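Local coordinates for 2-Keto-3-deoxy-(6-phospho-)gluconate aldolase (Thermoproteus tenax, PDB 2R91), which is an aldolase of the dihydrodipicolinate synthetase family, built on a TIM barrel, at residues Y200-L205 / I249-E254; D228-S233 / A275-A280. One frame throughout, in Å; residues are numbered along the deposited sequence.

Interaction 1: Y200-L205 / I249-E254; sequences YLPELL and IFQGYE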
ATOM      1  N   TYR A 200      -0.527  16.761 -25.903  1.00 17.33           N
ATOM      2  CA  TYR A 200      -0.661  18.223 -25.838  1.00 17.73           C
ATOM      3  C   TYR A 200       0.635  18.984 -26.042  1.00 17.71           C
ATOM      4  O   TYR A 200       0.588  20.134 -26.453  1.00 18.83           O
ATOM      5  CB  TYR A 200      -1.362  18.670 -24.545  1.00 17.57           C
ATOM      6  CG  TYR A 200      -0.833  18.064 -23.242  1.00 18.02           C
ATOM      7  CD1 TYR A 200       0.201  18.674 -22.530  1.00 18.76           C
ATOM      8  CD2 TYR A 200      -1.437  16.932 -22.681  1.00 17.77           C
ATOM      9  CE1 TYR A 200       0.656  18.128 -21.305  1.00 18.54           C
ATOM     10  CE2 TYR A 200      -1.000  16.386 -21.478  1.00 18.23           C
ATOM     11  CZ  TYR A 200       0.042  17.005 -20.786  1.00 18.82           C
ATOM     12  OH  TYR A 200       0.479  16.463 -19.595  1.00 18.47           O
ATOM     13  N   LEU A 201       1.777  18.358 -25.757  1.00 17.27           N
ATOM     14  CA  LEU A 201       3.083  19.006 -25.936  1.00 17.97           C
ATOM     15  C   LEU A 201       4.129  18.092 -26.546  1.00 17.93           C
ATOM     16  O   LEU A 201       5.227  17.917 -25.994  1.00 16.87           O
ATOM     17  CB  LEU A 201       3.608  19.611 -24.592  1.00 19.21           C
ATOM     18  CG  LEU A 201       2.933  20.925 -24.236  1.00 19.75           C
ATOM     19  CD1 LEU A 201       3.139  21.291 -22.739  1.00 21.57           C
ATOM     20  CD2 LEU A 201       3.440  22.040 -25.177  1.00 19.36           C
ATOM     21  N   PRO A 202       3.817  17.514 -27.731  1.00 18.64           N
ATOM     22  CA  PRO A 202       4.792  16.642 -28.383  1.00 18.55           C
ATOM     23  C   PRO A 202       6.101  17.391 -28.644  1.00 18.63           C
ATOM     24  O   PRO A 202       7.161  16.786 -28.593  1.00 19.29           O
ATOM     25  CB  PRO A 202       4.096  16.289 -29.738  1.00 19.04           C
ATOM     26  CG  PRO A 202       3.062  17.378 -29.955  1.00 18.64           C
ATOM     27  CD  PRO A 202       2.573  17.649 -28.518  1.00 18.44           C
ATOM     28  N   GLU A 203       6.017  18.686 -28.951  1.00 19.09           N
ATOM     29  CA  GLU A 203       7.231  19.449 -29.264  1.00 22.25           C
ATOM     30  C   GLU A 203       8.123  19.590 -28.031  1.00 21.18           C
ATOM     31  O   GLU A 203       9.320  19.697 -28.157  1.00 21.01           O
ATOM     32  CB  GLU A 203       6.915  20.816 -29.874  1.00 24.27           C
ATOM     33  CG  GLU A 203       6.054  21.776 -29.026  1.00 28.43           C
ATOM     34  CD  GLU A 203       4.526  21.578 -29.212  1.00 30.20           C
ATOM     35  OE1 GLU A 203       4.020  20.496 -28.954  1.00 29.77           O
ATOM     36  OE2 GLU A 203       3.824  22.521 -29.628  1.00 34.52           O
ATOM     37  N   LEU A 204       7.525  19.586 -26.840  1.00 21.10           N
ATOM     38  CA  LEU A 204       8.307  19.568 -25.589  1.00 20.23           C
ATOM     39  C   LEU A 204       9.035  18.240 -25.402  1.00 20.20           C
ATOM     40  O   LEU A 204      10.217  18.202 -25.012  1.00 19.10           O
ATOM     41  CB  LEU A 204       7.414  19.896 -24.381  1.00 21.00           C
ATOM     42  CG  LEU A 204       8.066  20.178 -22.995  1.00 21.90           C
ATOM     43  CD1 LEU A 204       7.081  20.781 -22.019  1.00 22.71           C
ATOM     44  CD2 LEU A 204       8.587  18.917 -22.366  1.00 24.03           C
ATOM     45  N   LEU A 205       8.355  17.123 -25.677  1.00 19.53           N
ATOM     46  CA  LEU A 205       8.988  15.817 -25.524  1.00 18.84           C
ATOM     47  C   LEU A 205      10.140  15.685 -26.515  1.00 19.77           C
ATOM     48  O   LEU A 205      11.171  15.117 -26.200  1.00 20.46           O
ATOM     49  CB  LEU A 205       7.973  14.667 -25.741  1.00 18.98           C
ATOM     50  CG  LEU A 205       6.723  14.638 -24.848  1.00 21.40           C
ATOM     51  CD1 LEU A 205       6.062  13.240 -24.968  1.00 20.96           C
ATOM     52  CD2 LEU A 205       7.059  14.950 -23.376  1.00 20.82           C
ATOM     53  N   ILE A 249      -5.574  23.995 -25.294  1.00 22.20           N
ATOM     54  CA  ILE A 249      -4.690  25.084 -24.835  1.00 23.21           C
ATOM     55  C   ILE A 249      -3.386  25.204 -25.621  1.00 22.04           C
ATOM     56  O   ILE A 249      -3.050  26.276 -26.129  1.00 21.84           O
ATOM     57  CB  ILE A 249      -4.354  24.938 -23.337  1.00 23.22           C
ATOM     58  CG1 ILE A 249      -5.609  25.202 -22.494  1.00 23.14           C
ATOM     59  CG2 ILE A 249      -3.200  25.918 -22.937  1.00 24.04           C
ATOM     60  CD1 ILE A 249      -5.466  24.769 -21.000  1.00 23.04           C
ATOM     61  N   PHE A 250      -2.648  24.110 -25.735  1.00 20.50           N
ATOM     62  CA  PHE A 250      -1.323  24.177 -26.304  1.00 21.62           C
ATOM     63  C   PHE A 250      -1.266  23.983 -27.825  1.00 24.20           C
ATOM     64  O   PHE A 250      -0.298  24.425 -28.474  1.00 22.74           O
ATOM     65  CB  PHE A 250      -0.414  23.159 -25.634  1.00 21.86           C
ATOM     66  CG  PHE A 250      -0.049  23.509 -24.205  1.00 22.83           C
ATOM     67  CD1 PHE A 250       0.864  24.528 -23.931  1.00 23.03           C
ATOM     68  CD2 PHE A 250      -0.591  22.810 -23.152  1.00 22.75           C
ATOM     69  CE1 PHE A 250       1.214  24.845 -22.604  1.00 23.81           C
ATOM     70  CE2 PHE A 250      -0.244  23.124 -21.828  1.00 23.35           C
ATOM     71  CZ  PHE A 250       0.638  24.140 -21.562  1.00 22.89           C
ATOM     72  N   GLN A 251      -2.259  23.279 -28.379  1.00 24.62           N
ATOM     73  CA  GLN A 251      -2.252  22.959 -29.825  1.00 24.37           C
ATOM     74  C   GLN A 251      -3.278  23.777 -30.619  1.00 25.42           C
ATOM     75  O   GLN A 251      -3.187  23.864 -31.832  1.00 26.24           O
ATOM     76  CB  GLN A 251      -2.471  21.447 -30.070  1.00 23.69           C
ATOM     77  CG  GLN A 251      -1.400  20.554 -29.462  1.00 22.88           C
ATOM     78  CD  GLN A 251      -0.012  20.935 -29.947  1.00 25.87           C
ATOM     79  OE1 GLN A 251       0.202  21.127 -31.159  1.00 25.62           O
ATOM     80  NE2 GLN A 251       0.948  21.065 -29.003  1.00 23.17           N
ATOM     81  N   GLY A 252      -4.259  24.351 -29.944  1.00 25.81           N
ATOM     82  CA  GLY A 252      -5.123  25.342 -30.575  1.00 28.34           C
ATOM     83  C   GLY A 252      -6.214  24.816 -31.502  1.00 30.10           C
ATOM     84  O   GLY A 252      -6.662  25.532 -32.411  1.00 31.72           O
ATOM     85  N   TYR A 253      -6.654  23.582 -31.287  1.00 28.68           N
ATOM     86  CA  TYR A 253      -7.807  23.054 -32.028  1.00 28.48           C
ATOM     87  C   TYR A 253      -8.699  22.269 -31.077  1.00 29.40           C
ATOM     88  O   TYR A 253      -8.280  21.914 -29.959  1.00 28.09           O
ATOM     89  CB  TYR A 253      -7.379  22.181 -33.231  1.00 25.85           C
ATOM     90  CG  TYR A 253      -6.395  21.081 -32.895  1.00 24.37           C
ATOM     91  CD1 TYR A 253      -6.775  19.972 -32.139  1.00 24.49           C
ATOM     92  CD2 TYR A 253      -5.082  21.159 -33.333  1.00 24.94           C
ATOM     93  CE1 TYR A 253      -5.832  18.955 -31.806  1.00 22.79           C
ATOM     94  CE2 TYR A 253      -4.158  20.166 -33.043  1.00 24.38           C
ATOM     95  CZ  TYR A 253      -4.550  19.071 -32.266  1.00 24.01           C
ATOM     96  OH  TYR A 253      -3.602  18.131 -32.000  1.00 23.60           O
ATOM     97  N   GLU A 254      -9.913  21.979 -31.530  1.00 30.11           N
ATOM     98  CA  GLU A 254     -10.877  21.248 -30.715  1.00 33.67           C
ATOM     99  C   GLU A 254     -10.429  19.808 -30.557  1.00 30.36           C
ATOM    100  O   GLU A 254     -10.064  19.149 -31.524  1.00 28.36           O
ATOM    101  CB  GLU A 254     -12.275  21.290 -31.335  1.00 36.26           C
ATOM    102  CG  GLU A 254     -13.025  22.609 -31.136  1.00 40.58           C
ATOM    103  CD  GLU A 254     -14.491  22.525 -31.608  1.00 41.96           C
ATOM    104  OE1 GLU A 254     -14.877  21.473 -32.190  1.00 45.24           O
ATOM    105  OE2 GLU A 254     -15.264  23.505 -31.398  1.00 45.42           O
TER

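Interaction 2: D228-S233 / A275-A280; sequences DEIVES and AAVAKA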
ATOM      1  N   ASP A 228       6.318  18.787 -15.596  1.00 17.12           N
ATOM      2  CA  ASP A 228       5.805  18.371 -14.275  1.00 19.28           C
ATOM      3  C   ASP A 228       4.816  19.383 -13.674  1.00 19.01           C
ATOM      4  O   ASP A 228       3.784  19.007 -13.117  1.00 18.86           O
ATOM      5  CB  ASP A 228       6.972  18.114 -13.300  1.00 19.72           C
ATOM      6  CG  ASP A 228       7.845  16.962 -13.738  1.00 21.49           C
ATOM      7  OD1 ASP A 228       7.348  16.099 -14.511  1.00 21.12           O
ATOM      8  OD2 ASP A 228       9.012  16.894 -13.289  1.00 21.22           O
ATOM      9  N   GLU A 229       5.119  20.675 -13.808  1.00 20.11           N
ATOM     10  CA  GLU A 229       4.247  21.721 -13.267  1.00 22.78           C
ATOM     11  C   GLU A 229       2.902  21.700 -13.964  1.00 20.51           C
ATOM     12  O   GLU A 229       1.868  21.915 -13.350  1.00 18.51           O
ATOM     13  CB  GLU A 229       4.856  23.092 -13.512  1.00 24.71           C
ATOM     14  CG  GLU A 229       6.143  23.351 -12.734  1.00 30.15           C
ATOM     15  CD  GLU A 229       6.763  24.730 -13.054  1.00 31.65           C
ATOM     16  OE1 GLU A 229       6.047  25.631 -13.619  1.00 33.71           O
ATOM     17  OE2 GLU A 229       7.969  24.893 -12.731  1.00 35.75           O
ATOM     18  N   ILE A 230       2.933  21.452 -15.269  1.00 19.64           N
ATOM     19  CA  ILE A 230       1.693  21.410 -16.067  1.00 18.22           C
ATOM     20  C   ILE A 230       0.875  20.187 -15.679  1.00 17.53           C
ATOM     21  O   ILE A 230      -0.314  20.289 -15.405  1.00 18.21           O
ATOM     22  CB  ILE A 230       2.027  21.429 -17.588  1.00 17.48           C
ATOM     23  CG1 ILE A 230       2.558  22.819 -17.999  1.00 18.49           C
ATOM     24  CG2 ILE A 230       0.768  21.058 -18.424  1.00 19.11           C
ATOM     25  CD1 ILE A 230       3.325  22.838 -19.353  1.00 19.38           C
ATOM     26  N   VAL A 231       1.514  19.025 -15.643  1.00 18.49           N
ATOM     27  CA  VAL A 231       0.864  17.801 -15.149  1.00 21.10           C
ATOM     28  C   VAL A 231       0.232  17.952 -13.738  1.00 22.42           C
ATOM     29  O   VAL A 231      -0.929  17.543 -13.493  1.00 22.02           O
ATOM     30  CB  VAL A 231       1.870  16.634 -15.149  1.00 20.78           C
ATOM     31  CG1 VAL A 231       1.289  15.373 -14.492  1.00 20.51           C
ATOM     32  CG2 VAL A 231       2.316  16.339 -16.608  1.00 20.30           C
ATOM     33  N   GLU A 232       0.998  18.548 -12.827  1.00 21.20           N
ATOM     34  CA  GLU A 232       0.535  18.812 -11.473  1.00 22.78           C
ATOM     35  C   GLU A 232      -0.749  19.641 -11.447  1.00 21.54           C
ATOM     36  O   GLU A 232      -1.677  19.298 -10.730  1.00 20.88           O
ATOM     37  CB  GLU A 232       1.666  19.469 -10.650  1.00 25.65           C
ATOM     38  CG  GLU A 232       2.652  18.437 -10.132  1.00 30.54           C
ATOM     39  CD  GLU A 232       4.031  19.001  -9.778  1.00 33.28           C
ATOM     40  OE1 GLU A 232       4.158  20.225  -9.553  1.00 33.53           O
ATOM     41  OE2 GLU A 232       4.990  18.179  -9.740  1.00 35.77           O
ATOM     42  N   SER A 233      -0.820  20.718 -12.226  1.00 20.69           N
ATOM     43  CA  SER A 233      -2.056  21.508 -12.263  1.00 22.47           C
ATOM     44  C   SER A 233      -3.235  20.676 -12.799  1.00 22.46           C
ATOM     45  O   SER A 233      -4.350  20.747 -12.259  1.00 22.26           O
ATOM     46  CB  SER A 233      -1.909  22.765 -13.122  1.00 22.86           C
ATOM     47  OG  SER A 233      -0.942  23.650 -12.574  1.00 25.15           O
ATOM     48  N   ALA A 275      -5.682  29.228 -16.882  1.00 24.10           N
ATOM     49  CA  ALA A 275      -4.907  30.197 -16.085  1.00 24.20           C
ATOM     50  C   ALA A 275      -3.756  29.500 -15.353  1.00 23.88           C
ATOM     51  O   ALA A 275      -2.642  30.035 -15.224  1.00 24.79           O
ATOM     52  CB  ALA A 275      -5.827  30.897 -15.080  1.00 25.31           C
ATOM     53  N   ALA A 276      -4.021  28.290 -14.876  1.00 22.79           N
ATOM     54  CA  ALA A 276      -3.008  27.519 -14.150  1.00 22.79           C
ATOM     55  C   ALA A 276      -1.757  27.227 -14.965  1.00 22.81           C
ATOM     56  O   ALA A 276      -0.658  27.151 -14.410  1.00 22.29           O
ATOM     57  CB  ALA A 276      -3.595  26.239 -13.617  1.00 21.58           C
ATOM     58  N   VAL A 277      -1.892  27.076 -16.278  1.00 22.28           N
ATOM     59  CA  VAL A 277      -0.720  26.706 -17.077  1.00 24.97           C
ATOM     60  C   VAL A 277      -0.191  27.880 -17.920  1.00 27.64           C
ATOM     61  O   VAL A 277       0.749  27.715 -18.692  1.00 27.86           O
ATOM     62  CB  VAL A 277      -1.010  25.478 -18.009  1.00 24.22           C
ATOM     63  CG1 VAL A 277      -1.505  24.268 -17.188  1.00 21.58           C
ATOM     64  CG2 VAL A 277      -2.012  25.853 -19.141  1.00 22.38           C
ATOM     65  N   ALA A 278      -0.817  29.049 -17.797  1.00 29.78           N
ATOM     66  CA  ALA A 278      -0.467  30.184 -18.651  1.00 32.64           C
ATOM     67  C   ALA A 278       1.008  30.602 -18.499  1.00 34.83           C
ATOM     68  O   ALA A 278       1.678  30.909 -19.480  1.00 35.76           O
ATOM     69  CB  ALA A 278      -1.404  31.355 -18.387  1.00 32.82           C
ATOM     70  N   LYS A 279       1.502  30.599 -17.275  1.00 37.60           N
ATOM     71  CA  LYS A 279       2.888  30.927 -16.997  1.00 41.30           C
ATOM     72  C   LYS A 279       3.844  29.906 -17.637  1.00 42.80           C
ATOM     73  O   LYS A 279       4.717  30.285 -18.438  1.00 42.54           O
ATOM     74  CB  LYS A 279       3.090  31.013 -15.489  1.00 43.13           C
ATOM     75  CG  LYS A 279       4.523  30.896 -15.026  1.00 46.13           C
ATOM     76  CD  LYS A 279       5.303  32.151 -15.244  1.00 47.56           C
ATOM     77  CE  LYS A 279       6.471  32.183 -14.266  1.00 49.38           C
ATOM     78  NZ  LYS A 279       7.448  33.239 -14.634  1.00 50.41           N
ATOM     79  N   ALA A 280       3.670  28.620 -17.312  1.00 42.73           N
ATOM     80  CA  ALA A 280       4.507  27.577 -17.915  1.00 43.22           C
ATOM     81  C   ALA A 280       4.472  27.673 -19.428  1.00 43.41           C
ATOM     82  O   ALA A 280       5.482  27.478 -20.096  1.00 43.75           O
ATOM     83  CB  ALA A 280       4.077  26.179 -17.453  1.00 43.31           C
TER
HETATM   84  O   HOH W   1       0.993  24.729 -14.226  1.00 31.25           O

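Interaction 1: Y200-L205 / I249-E254
Gln251, the last helical residue of helix 239-251, bonds to Tyr200 O, just ahead of helix 202-213, and to Glu203 in the first turn of that helix. From CB the chain passes to CG, which lies 3.6 Å from Tyr200 O, and then bends at chi2 (-56°), turning the terminal amide toward the turn ahead of the neighbouring helix; CD approaches the same carbonyl oxygen as closely as CG does. Gln251 NE2 donates to Tyr200 O at 2.7 Å in a nearly straight bond that arrives from above the carbonyl plane rather than along a lone pair. The same nitrogen faces the carboxylate of Glu203, 3.1 Å from Glu203 OE1 and 3.3 Å from Glu203 OE2, and both oxygens offer their syn lone pairs. The bond to OE2 is the straighter one, and the carboxylate and amide planes stand 65° apart. Glu203 can present this group because its CG sits between the backbone N and the carbonyl carbon (chi1 59°) and its chain bends again at chi2. Beside the polar cluster, Leu201, the N-cap residue of helix 202-213, covers the ring of Phe250. Leu201 CD1 stands 3.8 Å from the centroid of the Phe250 ring, almost on the ring normal, a CH-pi contact, while Leu201 CD2 lies against the CD1 side of the ring. The opposite face of the ring carries Ile249 CG2. At the other end of the amide, Gln251 OE1 accepts from Lys31 and Asn27, so both ends of the group are engaged and its rotation is fixed. Gln251 NE2 thus serves a backbone carbonyl and a carboxylate at once; its N-H, with the weak, long ion pair to Lys31, probably helps to offset the charge of Glu203.

Interaction 2: D228-S233 / A275-A280
Ile230 supplies most of the apolar contact between helix 217-237 and the chain around Val277, using two of its branches. Ile230 CG1 lies 3.7 Å from Ala280 CB, and Ile230 CD1 rests on the same methyl group. The other branch, CG2, meets Val277 CG1 at 4.1 Å, the two side chains crossing at about a right angle. With CG1 beside the backbone N (chi1 -71°), the longer arm of Ile230 is directed to Ala280 and the methyl branch is left for Val277. One turn further along, Ser233 CB packs against the methyl group of Ala276, CB to CB, at 3.9 Å. The backbones run close at both places: the CA atoms of Ile230 and Val277 are 5.9 Å apart, those of Ser233 and Ala276 6.4 Å. At the margin, the carboxylate of Glu229 merely skirts the methyl group of Ala280.

The polar link is made by water. One molecule donates to Glu229 O at 3.1 Å and to Ala276 O at 2.9 Å, and it is also hydrogen-bonded to Ser233 OG at 2.8 Å. It thus joins two backbone carbonyls, one from each segment, to a serine hydroxyl, giving the carbonyl of Ala276 a partner.

Further partners place the contact in the fold. Ile230 and Val277 both also touch Phe250 of helix 239-251, while Glu232 turns to Arg167 of a second subunit in a salt bridge. Together these elements form helical packing outside the eight-stranded barrel: the chain from helix 267-276 into helix 278-282 lies along helix 217-237, with Ala276 and Ala280 facing it, as part of the C-terminal helical region that follows the TIM barrel in this family.

The two contacts lie on the same side of the chain's centre, their centres about 13 Å apart, and they alternate along the sequence: 200-205, then 228-233, then 249-254, then 275-280. Helices 202-213, 217-237 and 239-251 follow one another, and all come after the last barrel strand, 192-193. Helix 217-237 connects the contacts directly: Ile230 CD1 is 3.7 Å from Phe250 CZ, and Leu201 and Tyr200 also pack on this helix, while Ile249 packs on Val277. Interaction 1 and interaction 2 are therefore neighbouring parts of one continuous helical packing, by which the C-terminal helices are held to each other beside the barrel.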